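Local coordinates for protein MlnE (Bacillus amyloliquefaciens subsp. plantarum, PDB 5D2E) that is an N-terminal B-type ketoreductase of the macrolactin polyketide assembly line, binding NADP and probably reducing keto groups on the growing chain, at residues 131-136 with 173-178; 208-213 with 243-248; 57-62 with 121-126; 63-68 with 103-108. All coordinates share one frame; numbering follows the deposited sequence.

Contact 1. Residues 131-136 with 173-178; sequences FLAAGL and ILYLYE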
loop_
_atom_site.group_PDB
_atom_site.type_symbol
_atom_site.label_atom_id
_atom_site.label_comp_id
_atom_site.label_asym_id
_atom_site.label_seq_id
_atom_site.Cartn_x
_atom_site.Cartn_y
_atom_site.Cartn_z
ATOM N N PHE A 131 -11.582 7.925 -13.704
ATOM C CA PHE A 131 -10.745 9.088 -13.515
ATOM C C PHE A 131 -11.387 10.134 -12.600
ATOM O O PHE A 131 -11.789 11.217 -13.047
ATOM C CB PHE A 131 -10.447 9.720 -14.896
ATOM C CG PHE A 131 -9.470 10.922 -14.863
ATOM C CD1 PHE A 131 -8.505 11.050 -13.909
ATOM C CD2 PHE A 131 -9.528 11.879 -15.840
ATOM C CE1 PHE A 131 -7.592 12.124 -13.929
ATOM C CE2 PHE A 131 -8.644 12.945 -15.863
ATOM C CZ PHE A 131 -7.657 13.047 -14.923
ATOM N N LEU A 132 -11.417 9.824 -11.335
ATOM C CA LEU A 132 -11.909 10.685 -10.282
ATOM C C LEU A 132 -10.762 11.169 -9.369
ATOM O O LEU A 132 -10.941 12.117 -8.608
ATOM C CB LEU A 132 -12.820 9.918 -9.366
ATOM C CG LEU A 132 -14.038 9.273 -10.005
ATOM C CD1 LEU A 132 -14.883 8.641 -8.932
ATOM C CD2 LEU A 132 -14.843 10.285 -10.854
ATOM N N ALA A 133 -9.631 10.467 -9.417
ATOM C CA ALA A 133 -8.527 10.669 -8.423
ATOM C C ALA A 133 -7.638 11.846 -8.756
ATOM O O ALA A 133 -6.622 11.710 -9.503
ATOM C CB ALA A 133 -7.698 9.410 -8.275
ATOM N N ALA A 134 -8.064 13.004 -8.235
ATOM C CA ALA A 134 -7.276 14.203 -8.339
ATOM C C ALA A 134 -7.321 15.004 -7.069
ATOM O O ALA A 134 -8.000 14.658 -6.108
ATOM C CB ALA A 134 -7.679 15.031 -9.604
ATOM N N GLY A 135 -6.529 16.069 -7.020
ATOM C CA GLY A 135 -6.425 16.850 -5.772
ATOM C C GLY A 135 -5.164 16.397 -5.035
ATOM O O GLY A 135 -4.777 15.216 -5.134
ATOM N N LEU A 136 -4.524 17.332 -4.332
ATOM C CA LEU A 136 -3.283 17.089 -3.611
ATOM C C LEU A 136 -3.526 16.242 -2.375
ATOM O O LEU A 136 -4.497 16.403 -1.645
ATOM C CB LEU A 136 -2.646 18.414 -3.135
ATOM C CG LEU A 136 -2.253 19.450 -4.213
ATOM C CD1 LEU A 136 -1.609 20.701 -3.628
ATOM C CD2 LEU A 136 -1.275 18.810 -5.154
ATOM N N ILE A 173 -10.262 -2.343 -17.164
ATOM C CA ILE A 173 -10.493 -1.184 -16.299
ATOM C C ILE A 173 -9.184 -0.377 -16.216
ATOM O O ILE A 173 -8.154 -0.951 -15.865
ATOM C CB ILE A 173 -10.891 -1.590 -14.902
ATOM C CG1 ILE A 173 -12.218 -2.386 -14.905
ATOM C CG2 ILE A 173 -10.983 -0.334 -14.023
ATOM C CD1 ILE A 173 -12.037 -3.903 -14.901
ATOM N N LEU A 174 -9.222 0.909 -16.539
ATOM C CA LEU A 174 -8.074 1.762 -16.482
ATOM C C LEU A 174 -8.378 2.799 -15.477
ATOM O O LEU A 174 -9.294 3.609 -15.655
ATOM C CB LEU A 174 -7.715 2.373 -17.868
ATOM C CG LEU A 174 -6.558 3.390 -17.852
ATOM C CD1 LEU A 174 -5.220 2.787 -17.392
ATOM C CD2 LEU A 174 -6.411 3.988 -19.254
ATOM N N TYR A 175 -7.621 2.767 -14.375
ATOM C CA TYR A 175 -7.703 3.685 -13.292
ATOM C C TYR A 175 -6.607 4.725 -13.472
ATOM O O TYR A 175 -5.462 4.375 -13.611
ATOM C CB TYR A 175 -7.538 2.930 -11.987
ATOM C CG TYR A 175 -7.163 3.778 -10.824
ATOM C CD1 TYR A 175 -8.072 4.618 -10.194
ATOM C CD2 TYR A 175 -5.840 3.782 -10.363
ATOM C CE1 TYR A 175 -7.654 5.450 -9.147
ATOM C CE2 TYR A 175 -5.440 4.604 -9.318
ATOM C CZ TYR A 175 -6.335 5.419 -8.719
ATOM O OH TYR A 175 -5.841 6.164 -7.643
ATOM N N LEU A 176 -6.994 6.014 -13.444
ATOM C CA LEU A 176 -6.121 7.162 -13.607
ATOM C C LEU A 176 -6.160 8.072 -12.412
ATOM O O LEU A 176 -7.192 8.286 -11.825
ATOM C CB LEU A 176 -6.537 8.021 -14.818
ATOM C CG LEU A 176 -6.863 7.272 -16.100
ATOM C CD1 LEU A 176 -7.431 8.142 -17.218
ATOM C CD2 LEU A 176 -5.615 6.583 -16.552
ATOM N N TYR A 177 -4.992 8.611 -12.071
ATOM C CA TYR A 177 -4.883 9.640 -11.083
ATOM C C TYR A 177 -3.806 10.646 -11.495
ATOM O O TYR A 177 -2.872 10.301 -12.205
ATOM C CB TYR A 177 -4.543 9.122 -9.700
ATOM C CG TYR A 177 -3.218 8.477 -9.498
ATOM C CD1 TYR A 177 -3.022 7.137 -9.834
ATOM C CD2 TYR A 177 -2.128 9.200 -8.963
ATOM C CE1 TYR A 177 -1.808 6.514 -9.616
ATOM C CE2 TYR A 177 -0.913 8.576 -8.733
ATOM C CZ TYR A 177 -0.759 7.243 -9.082
ATOM O OH TYR A 177 0.436 6.618 -8.893
ATOM N N GLU A 178 -3.949 11.857 -10.971
ATOM C CA GLU A 178 -3.040 12.931 -11.263
ATOM C C GLU A 178 -2.026 13.082 -10.148
ATOM O O GLU A 178 -2.311 12.873 -8.967
ATOM C CB GLU A 178 -3.743 14.256 -11.381
ATOM C CG GLU A 178 -4.703 14.354 -12.548
ATOM C CD GLU A 178 -5.374 15.720 -12.589
ATOM O OE1 GLU A 178 -5.247 16.525 -11.631
ATOM O OE2 GLU A 178 -5.956 15.990 -13.604
HETATM O O HOH W 1 -9.616 7.753 -10.540
HETATM O O HOH W 2 -4.497 16.832 -8.902
#
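Ala-133 and Tyr-177 meet at the tightest point of this contact, their CB atoms 3.5 Å apart. Beside them, Ala-133 O takes the amide of Glu-178 in a bond of 3.1 Å (Glu-178 N to Ala-133 O), with the donor almost in line with the carbonyl at 168°, and it also has the CA-H of Tyr-177 against it. The Tyr-175 ring reaches the Ala-133 methyl obliquely, and its hydroxyl is held by the backbone oxygen of Tyr-188. On the other flank, Phe-131 and Leu-176 cross nearly at right angles, with Phe-131 CD1 3.7 Å from Leu-176 CB. The Phe-131 ring, swung away from its own backbone N (chi1 -176°), presents an edge to Leu-176 O and to Glu-178 CG. Water mediates where the strands splay, by 46°: one molecule accepts from Leu-132 N at 2.9 Å and donates to Leu-176 O at 2.8 Å. Ala-133 centres an inverse gamma turn, closed by a weak bond from Ala-134 N to Leu-132 O, where the chain leaves the strand. Toward solvent the packing gives way to the extended Glu-178 chain, whose OE1 lies 3.5 Å from Ala-134 CB and is joined by a second water to Gly-135 N. The end of strand 127-133 and the loop after it lie against strand 171-180, the next parallel strand, linked through helix 141-164 in a beta-alpha-beta unit of the Rossmann-like structural subdomain of ketoreductases.

Contact 2. Residues 208-213 with 243-248; sequences KAAELK and TCYEPR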
loop_
_atom_site.group_PDB
_atom_site.type_symbol
_atom_site.label_atom_id
_atom_site.label_comp_id
_atom_site.label_asym_id
_atom_site.label_seq_id
_atom_site.Cartn_x
_atom_site.Cartn_y
_atom_site.Cartn_z
ATOM N N LYS A 208 -5.730 -1.972 -14.912
ATOM C CA LYS A 208 -4.507 -1.195 -15.106
ATOM C C LYS A 208 -4.575 0.084 -14.354
ATOM O O LYS A 208 -5.665 0.613 -14.160
ATOM C CB LYS A 208 -4.316 -0.922 -16.588
ATOM C CG LYS A 208 -4.350 -2.220 -17.372
ATOM C CD LYS A 208 -3.728 -2.187 -18.758
ATOM C CE LYS A 208 -4.710 -1.829 -19.857
ATOM N NZ LYS A 208 -3.994 -1.852 -21.167
ATOM N N ALA A 209 -3.405 0.623 -13.958
ATOM C CA ALA A 209 -3.341 1.874 -13.188
ATOM C C ALA A 209 -2.318 2.800 -13.826
ATOM O O ALA A 209 -1.294 2.334 -14.316
ATOM C CB ALA A 209 -2.998 1.634 -11.738
ATOM N N ALA A 210 -2.631 4.085 -13.928
ATOM C CA ALA A 210 -1.732 5.011 -14.625
ATOM C C ALA A 210 -1.716 6.362 -13.852
ATOM O O ALA A 210 -2.763 6.926 -13.559
ATOM C CB ALA A 210 -2.122 5.199 -16.058
ATOM N N GLU A 211 -0.513 6.800 -13.503
ATOM C CA GLU A 211 -0.273 8.056 -12.883
ATOM C C GLU A 211 -0.028 9.066 -14.011
ATOM O O GLU A 211 0.709 8.798 -15.015
ATOM C CB GLU A 211 0.960 7.983 -11.975
ATOM C CG GLU A 211 1.344 9.315 -11.367
ATOM C CD GLU A 211 2.505 9.236 -10.374
ATOM O OE1 GLU A 211 2.572 8.243 -9.713
ATOM O OE2 GLU A 211 3.272 10.178 -10.192
ATOM N N LEU A 212 -0.735 10.157 -13.916
ATOM C CA LEU A 212 -0.600 11.245 -14.892
ATOM C C LEU A 212 0.181 12.364 -14.206
ATOM O O LEU A 212 -0.403 13.216 -13.502
ATOM C CB LEU A 212 -1.979 11.716 -15.391
ATOM C CG LEU A 212 -2.914 10.622 -15.922
ATOM C CD1 LEU A 212 -4.323 11.132 -16.079
ATOM C CD2 LEU A 212 -2.403 10.054 -17.217
ATOM N N LYS A 213 1.498 12.356 -14.386
ATOM C CA LYS A 213 2.344 13.316 -13.671
ATOM C C LYS A 213 2.712 14.520 -14.538
ATOM O O LYS A 213 3.462 14.390 -15.500
ATOM C CB LYS A 213 3.619 12.668 -13.147
ATOM C CG LYS A 213 4.415 13.627 -12.273
ATOM C CD LYS A 213 5.447 13.033 -11.369
ATOM C CE LYS A 213 6.468 12.219 -12.064
ATOM N NZ LYS A 213 7.306 11.577 -10.950
ATOM N N THR A 243 1.744 2.034 -14.605
ATOM C CA THR A 243 2.691 2.873 -15.350
ATOM C C THR A 243 2.613 4.287 -14.821
ATOM O O THR A 243 1.506 4.804 -14.567
ATOM C CB THR A 243 2.361 2.851 -16.836
ATOM O OG1 THR A 243 2.271 1.515 -17.294
ATOM C CG2 THR A 243 3.381 3.549 -17.669
ATOM N N CYS A 244 3.764 4.958 -14.704
ATOM C CA CYS A 244 3.746 6.377 -14.406
ATOM C C CYS A 244 4.094 7.118 -15.687
ATOM O O CYS A 244 5.165 6.867 -16.288
ATOM C CB CYS A 244 4.731 6.706 -13.322
ATOM S SG CYS A 244 4.831 8.506 -12.994
ATOM N N TYR A 245 3.174 7.985 -16.118
ATOM C CA TYR A 245 3.312 8.766 -17.335
ATOM C C TYR A 245 3.653 10.187 -17.043
ATOM O O TYR A 245 3.049 10.820 -16.184
ATOM C CB TYR A 245 1.989 8.761 -18.111
ATOM C CG TYR A 245 1.644 7.430 -18.716
ATOM C CD1 TYR A 245 2.125 7.042 -19.958
ATOM C CD2 TYR A 245 0.833 6.537 -18.025
ATOM C CE1 TYR A 245 1.830 5.782 -20.484
ATOM C CE2 TYR A 245 0.520 5.281 -18.553
ATOM C CZ TYR A 245 1.020 4.927 -19.770
ATOM O OH TYR A 245 0.671 3.727 -20.245
ATOM N N GLU A 246 4.698 10.675 -17.699
ATOM C CA GLU A 246 4.893 12.116 -17.824
ATOM C C GLU A 246 4.447 12.412 -19.242
ATOM O O GLU A 246 4.302 11.495 -20.044
ATOM C CB GLU A 246 6.381 12.464 -17.629
ATOM C CG GLU A 246 6.854 12.257 -16.205
ATOM C CD GLU A 246 8.343 12.378 -15.997
ATOM O OE1 GLU A 246 9.009 12.833 -16.922
ATOM O OE2 GLU A 246 8.789 12.053 -14.889
ATOM N N PRO A 247 4.353 13.693 -19.609
ATOM C CA PRO A 247 3.934 13.960 -20.991
ATOM C C PRO A 247 4.849 13.433 -22.090
ATOM O O PRO A 247 4.352 12.959 -23.105
ATOM C CB PRO A 247 3.819 15.473 -21.008
ATOM C CG PRO A 247 3.496 15.813 -19.570
ATOM C CD PRO A 247 4.418 14.921 -18.802
ATOM N N ARG A 248 6.155 13.354 -21.848
ATOM C CA ARG A 248 7.106 12.852 -22.892
ATOM C C ARG A 248 7.798 11.484 -22.641
ATOM O O ARG A 248 8.474 10.948 -23.490
ATOM C CB ARG A 248 8.164 13.940 -23.127
ATOM C CG ARG A 248 7.561 15.195 -23.741
ATOM C CD ARG A 248 8.636 16.139 -24.281
ATOM N NE ARG A 248 7.919 17.020 -25.188
ATOM C CZ ARG A 248 7.920 16.960 -26.528
ATOM N NH1 ARG A 248 8.688 16.119 -27.214
ATOM N NH2 ARG A 248 7.165 17.816 -27.185
HETATM O O HOH W 3 -0.424 0.913 -16.882
#
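Ala-209 and Thr-243 begin a run of four backbone hydrogen bonds between parallel strands. Thr-243 N donates to Ala-209 O, Glu-211 N to Thr-243 O at 3.0 Å, Tyr-245 N to Glu-211 O, and Lys-213 N to Tyr-245 O at 2.8 Å. A water bonded to Thr-243 OG1 also lies within hydrogen-bonding distance of Ala-209 O. The pairing places strand 242-245 alongside strand 205-214 in the Rossmann-like structural subdomain, before the chain reverses into antiparallel strand 249-257. Apolar contact is carried by Tyr-245, whose CE2 edge touches Ala-210 CB at 3.6 Å; Thr-243 CG2 lies over one face of the same ring, and Glu-232 holds the hydroxyl. On the opposite face of the sheet, Cys-244 SG rests 3.6 Å from Glu-211 CD, both side chains anti to their backbone N (chi1 176° and 175°). That carboxylate is bound by Asn-179. Charged chains Lys-213 and Glu-246 run side by side, Lys-213 NZ 4.2 Å from Glu-246 OE2, too far for a salt bridge; Glu-246 OE2 bonds instead to the Tyr-251 hydroxyl.

Contact 3. Residues 57-62 with 121-126; sequences KEPILF and QNIRPR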
loop_
_atom_site.group_PDB
_atom_site.type_symbol
_atom_site.label_atom_id
_atom_site.label_comp_id
_atom_site.label_asym_id
_atom_site.label_seq_id
_atom_site.Cartn_x
_atom_site.Cartn_y
_atom_site.Cartn_z
ATOM N N LYS A 57 -14.696 -3.337 -30.751
ATOM C CA LYS A 57 -15.630 -2.287 -30.982
ATOM C C LYS A 57 -16.809 -2.455 -30.024
ATOM O O LYS A 57 -17.848 -2.988 -30.388
ATOM C CB LYS A 57 -16.038 -2.296 -32.447
ATOM C CG LYS A 57 -17.054 -1.227 -32.814
ATOM C CD LYS A 57 -17.100 -0.989 -34.329
ATOM C CE LYS A 57 -17.406 -2.258 -35.114
ATOM N NZ LYS A 57 -17.432 -1.996 -36.573
ATOM N N GLU A 58 -16.626 -2.016 -28.781
ATOM C CA GLU A 58 -17.571 -2.204 -27.726
ATOM C C GLU A 58 -17.670 -0.918 -26.912
ATOM O O GLU A 58 -16.788 -0.097 -26.997
ATOM C CB GLU A 58 -17.084 -3.349 -26.845
ATOM C CG GLU A 58 -17.322 -4.717 -27.463
ATOM C CD GLU A 58 -16.784 -5.758 -26.545
ATOM O OE1 GLU A 58 -17.511 -6.199 -25.646
ATOM O OE2 GLU A 58 -15.579 -6.037 -26.628
ATOM N N PRO A 59 -18.760 -0.743 -26.137
ATOM C CA PRO A 59 -19.006 0.493 -25.407
ATOM C C PRO A 59 -17.880 0.782 -24.384
ATOM O O PRO A 59 -17.245 -0.118 -23.846
ATOM C CB PRO A 59 -20.348 0.254 -24.744
ATOM C CG PRO A 59 -21.018 -0.820 -25.593
ATOM C CD PRO A 59 -19.873 -1.694 -25.994
ATOM N N ILE A 60 -17.581 2.047 -24.277
ATOM C CA ILE A 60 -16.625 2.611 -23.342
ATOM C C ILE A 60 -17.401 3.361 -22.232
ATOM O O ILE A 60 -18.350 4.137 -22.536
ATOM C CB ILE A 60 -15.758 3.615 -24.079
ATOM C CG1 ILE A 60 -14.995 2.920 -25.182
ATOM C CG2 ILE A 60 -14.848 4.381 -23.095
ATOM C CD1 ILE A 60 -14.409 3.927 -26.179
ATOM N N LEU A 61 -17.030 3.150 -20.975
ATOM C CA LEU A 61 -17.680 3.773 -19.839
ATOM C C LEU A 61 -16.609 4.586 -19.115
ATOM O O LEU A 61 -15.597 4.039 -18.718
ATOM C CB LEU A 61 -18.251 2.694 -18.919
ATOM C CG LEU A 61 -18.805 3.178 -17.606
ATOM C CD1 LEU A 61 -19.967 4.136 -17.802
ATOM C CD2 LEU A 61 -19.282 1.954 -16.812
ATOM N N PHE A 62 -16.851 5.881 -18.923
ATOM C CA PHE A 62 -15.877 6.812 -18.402
ATOM C C PHE A 62 -16.468 7.499 -17.244
ATOM O O PHE A 62 -17.516 8.152 -17.388
ATOM C CB PHE A 62 -15.599 7.853 -19.543
ATOM C CG PHE A 62 -14.320 8.661 -19.398
ATOM C CD1 PHE A 62 -14.156 9.547 -18.360
ATOM C CD2 PHE A 62 -13.296 8.525 -20.306
ATOM C CE1 PHE A 62 -13.006 10.297 -18.201
ATOM C CE2 PHE A 62 -12.102 9.283 -20.165
ATOM C CZ PHE A 62 -11.976 10.159 -19.098
ATOM N N GLN A 121 -30.747 -0.679 -21.773
ATOM C CA GLN A 121 -30.427 0.008 -22.982
ATOM C C GLN A 121 -29.599 -0.833 -23.931
ATOM O O GLN A 121 -29.246 -0.395 -24.996
ATOM C CB GLN A 121 -29.649 1.283 -22.624
ATOM C CG GLN A 121 -30.507 2.341 -22.010
ATOM C CD GLN A 121 -29.727 3.537 -21.522
ATOM O OE1 GLN A 121 -28.489 3.518 -21.410
ATOM N NE2 GLN A 121 -30.454 4.593 -21.205
ATOM N N ASN A 122 -29.321 -2.068 -23.536
ATOM C CA ASN A 122 -28.494 -3.015 -24.292
ATOM C C ASN A 122 -27.067 -2.497 -24.481
ATOM O O ASN A 122 -26.498 -2.680 -25.529
ATOM C CB ASN A 122 -29.108 -3.428 -25.617
ATOM C CG ASN A 122 -30.411 -4.205 -25.389
ATOM O OD1 ASN A 122 -30.464 -5.105 -24.569
ATOM N ND2 ASN A 122 -31.502 -3.749 -26.036
ATOM N N ILE A 123 -26.551 -1.831 -23.456
ATOM C CA ILE A 123 -25.222 -1.239 -23.523
ATOM C C ILE A 123 -24.338 -2.057 -22.531
ATOM O O ILE A 123 -24.523 -1.962 -21.335
ATOM C CB ILE A 123 -25.261 0.275 -23.183
ATOM C CG1 ILE A 123 -25.922 1.004 -24.358
ATOM C CG2 ILE A 123 -23.858 0.853 -23.180
ATOM C CD1 ILE A 123 -26.287 2.433 -24.089
ATOM N N ARG A 124 -23.402 -2.858 -23.046
ATOM C CA ARG A 124 -22.524 -3.711 -22.255
ATOM C C ARG A 124 -21.053 -3.200 -22.410
ATOM O O ARG A 124 -20.393 -3.466 -23.407
ATOM C CB ARG A 124 -22.611 -5.172 -22.760
ATOM C CG ARG A 124 -21.510 -6.099 -22.162
ATOM C CD ARG A 124 -21.641 -7.570 -22.578
ATOM N NE ARG A 124 -22.841 -8.157 -21.993
ATOM C CZ ARG A 124 -23.274 -9.384 -22.221
ATOM N NH1 ARG A 124 -22.589 -10.190 -23.008
ATOM N NH2 ARG A 124 -24.365 -9.803 -21.597
ATOM N N PRO A 125 -20.582 -2.393 -21.454
ATOM C CA PRO A 125 -19.230 -1.802 -21.589
ATOM C C PRO A 125 -18.182 -2.864 -21.508
ATOM O O PRO A 125 -18.353 -3.838 -20.752
ATOM C CB PRO A 125 -19.125 -0.874 -20.385
ATOM C CG PRO A 125 -20.509 -0.651 -19.892
ATOM C CD PRO A 125 -21.309 -1.869 -20.302
ATOM N N ARG A 126 -17.110 -2.678 -22.251
ATOM C CA ARG A 126 -15.932 -3.449 -22.096
ATOM C C ARG A 126 -14.757 -2.602 -21.550
ATOM O O ARG A 126 -14.067 -2.994 -20.632
ATOM C CB ARG A 126 -15.509 -4.025 -23.406
ATOM C CG ARG A 126 -14.939 -5.440 -23.215
ATOM C CD ARG A 126 -13.648 -5.537 -23.889
ATOM N NE ARG A 126 -12.926 -6.759 -23.543
ATOM C CZ ARG A 126 -13.043 -7.890 -24.210
ATOM N NH1 ARG A 126 -13.929 -7.992 -25.190
ATOM N NH2 ARG A 126 -12.299 -8.933 -23.881
HETATM O O HOH W 4 -20.106 -5.289 -25.275
#
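Pro-59 and Pro-125 bring the two segments closest, CA to CA 4.5 Å, where the backbones run at about a right angle (92°). Arg-126 N donates to Pro-59 O at 3.0 Å, and Pro-125 CA-H leans on the same oxygen. Pro-59 CD sits 3.2 Å from Arg-124 O, while its CB meets the Ile-123 CG2 branch; Pro-125 CB packs on Leu-61 CB. Outside this apolar patch, Arg-126 NH1 makes a salt bridge of 2.9 Å with Glu-58 OE2. The oxygen offers its syn lone pair and lies in the guanidinium plane, although the carboxylate plane stands perpendicular to it (90°). A bend at chi2 brings Arg-126 CD to 3.4 Å from Glu-58 OE2. Thr-56 also binds Glu-58 OE2, whereas Glu-172 pairs with Arg-126 NE; a water donates to both Glu-58 OE1 and Arg-124 O. The join fastens the loop after helix 108-120, which leaves through a Schellman motif near Asn-122, to the start of strand 60-64, at the N-terminal ends of the neighbouring parallel strands 60-64 and 127-133 in a Rossmann-like fold.

Contact 4. Residues 63-68 with 103-108; sequences FCEDDS and MNFTKG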
loop_
_atom_site.group_PDB
_atom_site.type_symbol
_atom_site.label_atom_id
_atom_site.label_comp_id
_atom_site.label_asym_id
_atom_site.label_seq_id
_atom_site.Cartn_x
_atom_site.Cartn_y
_atom_site.Cartn_z
ATOM N N PHE A 63 -15.790 7.427 -16.090
ATOM C CA PHE A 63 -16.196 8.070 -14.865
ATOM C C PHE A 63 -15.256 9.254 -14.661
ATOM O O PHE A 63 -14.026 9.078 -14.695
ATOM C CB PHE A 63 -16.020 7.124 -13.669
ATOM C CG PHE A 63 -16.946 5.919 -13.641
ATOM C CD1 PHE A 63 -18.251 6.046 -13.271
ATOM C CD2 PHE A 63 -16.474 4.650 -13.957
ATOM C CE1 PHE A 63 -19.087 4.968 -13.219
ATOM C CE2 PHE A 63 -17.315 3.540 -13.935
ATOM C CZ PHE A 63 -18.634 3.713 -13.531
ATOM N N CYS A 64 -15.817 10.438 -14.390
ATOM C CA CYS A 64 -15.013 11.661 -14.228
ATOM C C CYS A 64 -15.758 12.516 -13.263
ATOM O O CYS A 64 -16.976 12.457 -13.185
ATOM C CB CYS A 64 -14.830 12.377 -15.595
ATOM S SG CYS A 64 -13.539 13.696 -15.571
ATOM N N GLU A 65 -15.060 13.354 -12.540
ATOM C CA GLU A 65 -15.724 14.169 -11.538
ATOM C C GLU A 65 -16.632 15.220 -12.214
ATOM O O GLU A 65 -17.711 15.528 -11.711
ATOM C CB GLU A 65 -14.688 14.799 -10.580
ATOM C CG GLU A 65 -15.227 15.238 -9.228
ATOM C CD GLU A 65 -15.804 14.106 -8.348
ATOM O OE1 GLU A 65 -15.138 13.084 -7.952
ATOM O OE2 GLU A 65 -16.973 14.297 -7.995
ATOM N N ASP A 66 -16.250 15.661 -13.394
ATOM C CA ASP A 66 -16.952 16.744 -14.055
ATOM C C ASP A 66 -16.836 16.553 -15.514
ATOM O O ASP A 66 -16.294 15.522 -16.018
ATOM C CB ASP A 66 -16.356 18.113 -13.590
ATOM C CG ASP A 66 -14.887 18.277 -13.942
ATOM O OD1 ASP A 66 -14.332 17.615 -14.855
ATOM O OD2 ASP A 66 -14.249 19.074 -13.243
ATOM N N ASP A 67 -17.272 17.525 -16.316
ATOM C CA ASP A 67 -17.106 17.247 -17.758
ATOM C C ASP A 67 -15.877 17.681 -18.472
ATOM O O ASP A 67 -15.863 17.740 -19.702
ATOM C CB ASP A 67 -18.318 17.591 -18.560
ATOM C CG ASP A 67 -18.965 18.705 -18.059
ATOM O OD1 ASP A 67 -18.220 19.712 -18.081
ATOM O OD2 ASP A 67 -20.155 18.538 -17.621
ATOM N N SER A 68 -14.800 17.854 -17.734
ATOM C CA SER A 68 -13.562 18.373 -18.309
ATOM C C SER A 68 -12.964 17.458 -19.340
ATOM O O SER A 68 -12.234 17.899 -20.214
ATOM C CB SER A 68 -12.535 18.690 -17.221
ATOM O OG SER A 68 -12.227 17.519 -16.512
ATOM N N MET A 103 -24.167 10.802 -10.973
ATOM C CA MET A 103 -24.371 9.902 -9.833
ATOM C C MET A 103 -23.508 10.352 -8.690
ATOM O O MET A 103 -22.612 11.136 -8.877
ATOM C CB MET A 103 -24.003 8.449 -10.160
ATOM C CG MET A 103 -22.549 8.203 -10.514
ATOM S SD MET A 103 -22.200 6.469 -11.045
ATOM C CE MET A 103 -22.372 5.672 -9.433
ATOM N N ASN A 104 -23.785 9.787 -7.540
ATOM C CA ASN A 104 -22.958 9.963 -6.323
ATOM C C ASN A 104 -22.031 8.752 -6.259
ATOM O O ASN A 104 -22.486 7.616 -6.087
ATOM C CB ASN A 104 -23.874 10.076 -5.110
ATOM C CG ASN A 104 -23.120 10.364 -3.806
ATOM O OD1 ASN A 104 -23.651 11.023 -2.886
ATOM N ND2 ASN A 104 -21.930 9.801 -3.690
ATOM N N PHE A 105 -20.737 8.994 -6.512
ATOM C CA PHE A 105 -19.753 7.944 -6.703
ATOM C C PHE A 105 -19.411 7.111 -5.457
ATOM O O PHE A 105 -18.749 6.081 -5.546
ATOM C CB PHE A 105 -18.465 8.551 -7.247
ATOM C CG PHE A 105 -18.584 9.031 -8.667
ATOM C CD1 PHE A 105 -18.979 8.171 -9.687
ATOM C CD2 PHE A 105 -18.270 10.325 -8.997
ATOM C CE1 PHE A 105 -19.064 8.620 -10.994
ATOM C CE2 PHE A 105 -18.356 10.776 -10.319
ATOM C CZ PHE A 105 -18.732 9.942 -11.298
ATOM N N THR A 106 -19.845 7.619 -4.345
ATOM C CA THR A 106 -19.831 6.896 -3.050
ATOM C C THR A 106 -21.057 6.010 -2.757
ATOM O O THR A 106 -21.001 5.188 -1.829
ATOM C CB THR A 106 -19.691 7.890 -1.853
ATOM O OG1 THR A 106 -20.931 8.551 -1.629
ATOM C CG2 THR A 106 -18.673 9.004 -2.113
ATOM N N LYS A 107 -22.172 6.162 -3.502
ATOM C CA LYS A 107 -23.406 5.402 -3.202
ATOM C C LYS A 107 -23.534 4.155 -4.023
ATOM O O LYS A 107 -23.784 4.215 -5.235
ATOM C CB LYS A 107 -24.625 6.220 -3.499
ATOM C CG LYS A 107 -25.167 7.052 -2.386
ATOM C CD LYS A 107 -26.675 7.135 -2.595
ATOM C CE LYS A 107 -27.266 8.223 -1.706
ATOM N NZ LYS A 107 -28.488 8.806 -2.314
ATOM N N GLY A 108 -23.480 3.001 -3.369
ATOM C CA GLY A 108 -23.607 1.756 -4.074
ATOM C C GLY A 108 -24.860 1.605 -4.870
ATOM O O GLY A 108 -24.858 0.987 -5.965
#
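A Met-aromatic contact and an unstacked aromatic pair, both centred on Phe-63, join the C-terminal part of strand 60-64 to the end of strand 100-103 and the turn that follows it into helix 108-120. Met-103 SD stands at the edge of the Phe-63 ring, 5.4 Å from its centroid and 4.1 Å from Phe-63 CE1. Phe-105, from the same segment as Met-103, sets its ring nearly perpendicular to that of Phe-63 (planes 82° apart), but the two touch through their outer atoms, without stacking: Phe-63 CD1 and Phe-105 CE1 meet at 3.5 Å while the centroids stay 6.0 Å apart. The far rim of Phe-105 is turned to backbone and charge, with Phe-105 CE2 3.6 Å from Cys-64 O and the Glu-65 carboxylate also near its edge. Within the segments, Asp-66 OD1 accepts from Ser-68 N, an Asx turn, and also from Ser-68 OG, and Lys-107 N bonds back to Asn-104 O in a type I turn that ends at the helix N-cap. Around this apolar cluster, Val-87 of strand 84-89 touches both Phe-63 and Met-103, Leu-114 of helix 108-120 and Met-158 of helix 141-164 reach Phe-63, and Leu-132 of strand 127-133 packs on Phe-105.

In the fold
Along the chain, contact 3 opens first and encloses contact 4; contacts 1 and 2 follow in series. Neighbouring parallel strands 60-64, 127-133, 171-180, 205-214 and 242-245 connect all four. Contacts 3 and 4 take opposite ends of strand 60-64, with centres about 17 Å apart. Contact 1 lies about 12 Å, centre to centre, from contact 4, which it meets through Phe-131 with Phe-63 and Leu-132 with Phe-105, and about 10 Å from contact 2, which it touches across strands 171-180 and 205-214. Contacts 2 and 3 are farthest apart, about 24 Å between centres. All four lie in the Rossmann-like structural part of the ketoreductase, away from the NADP pocket formed by later residues.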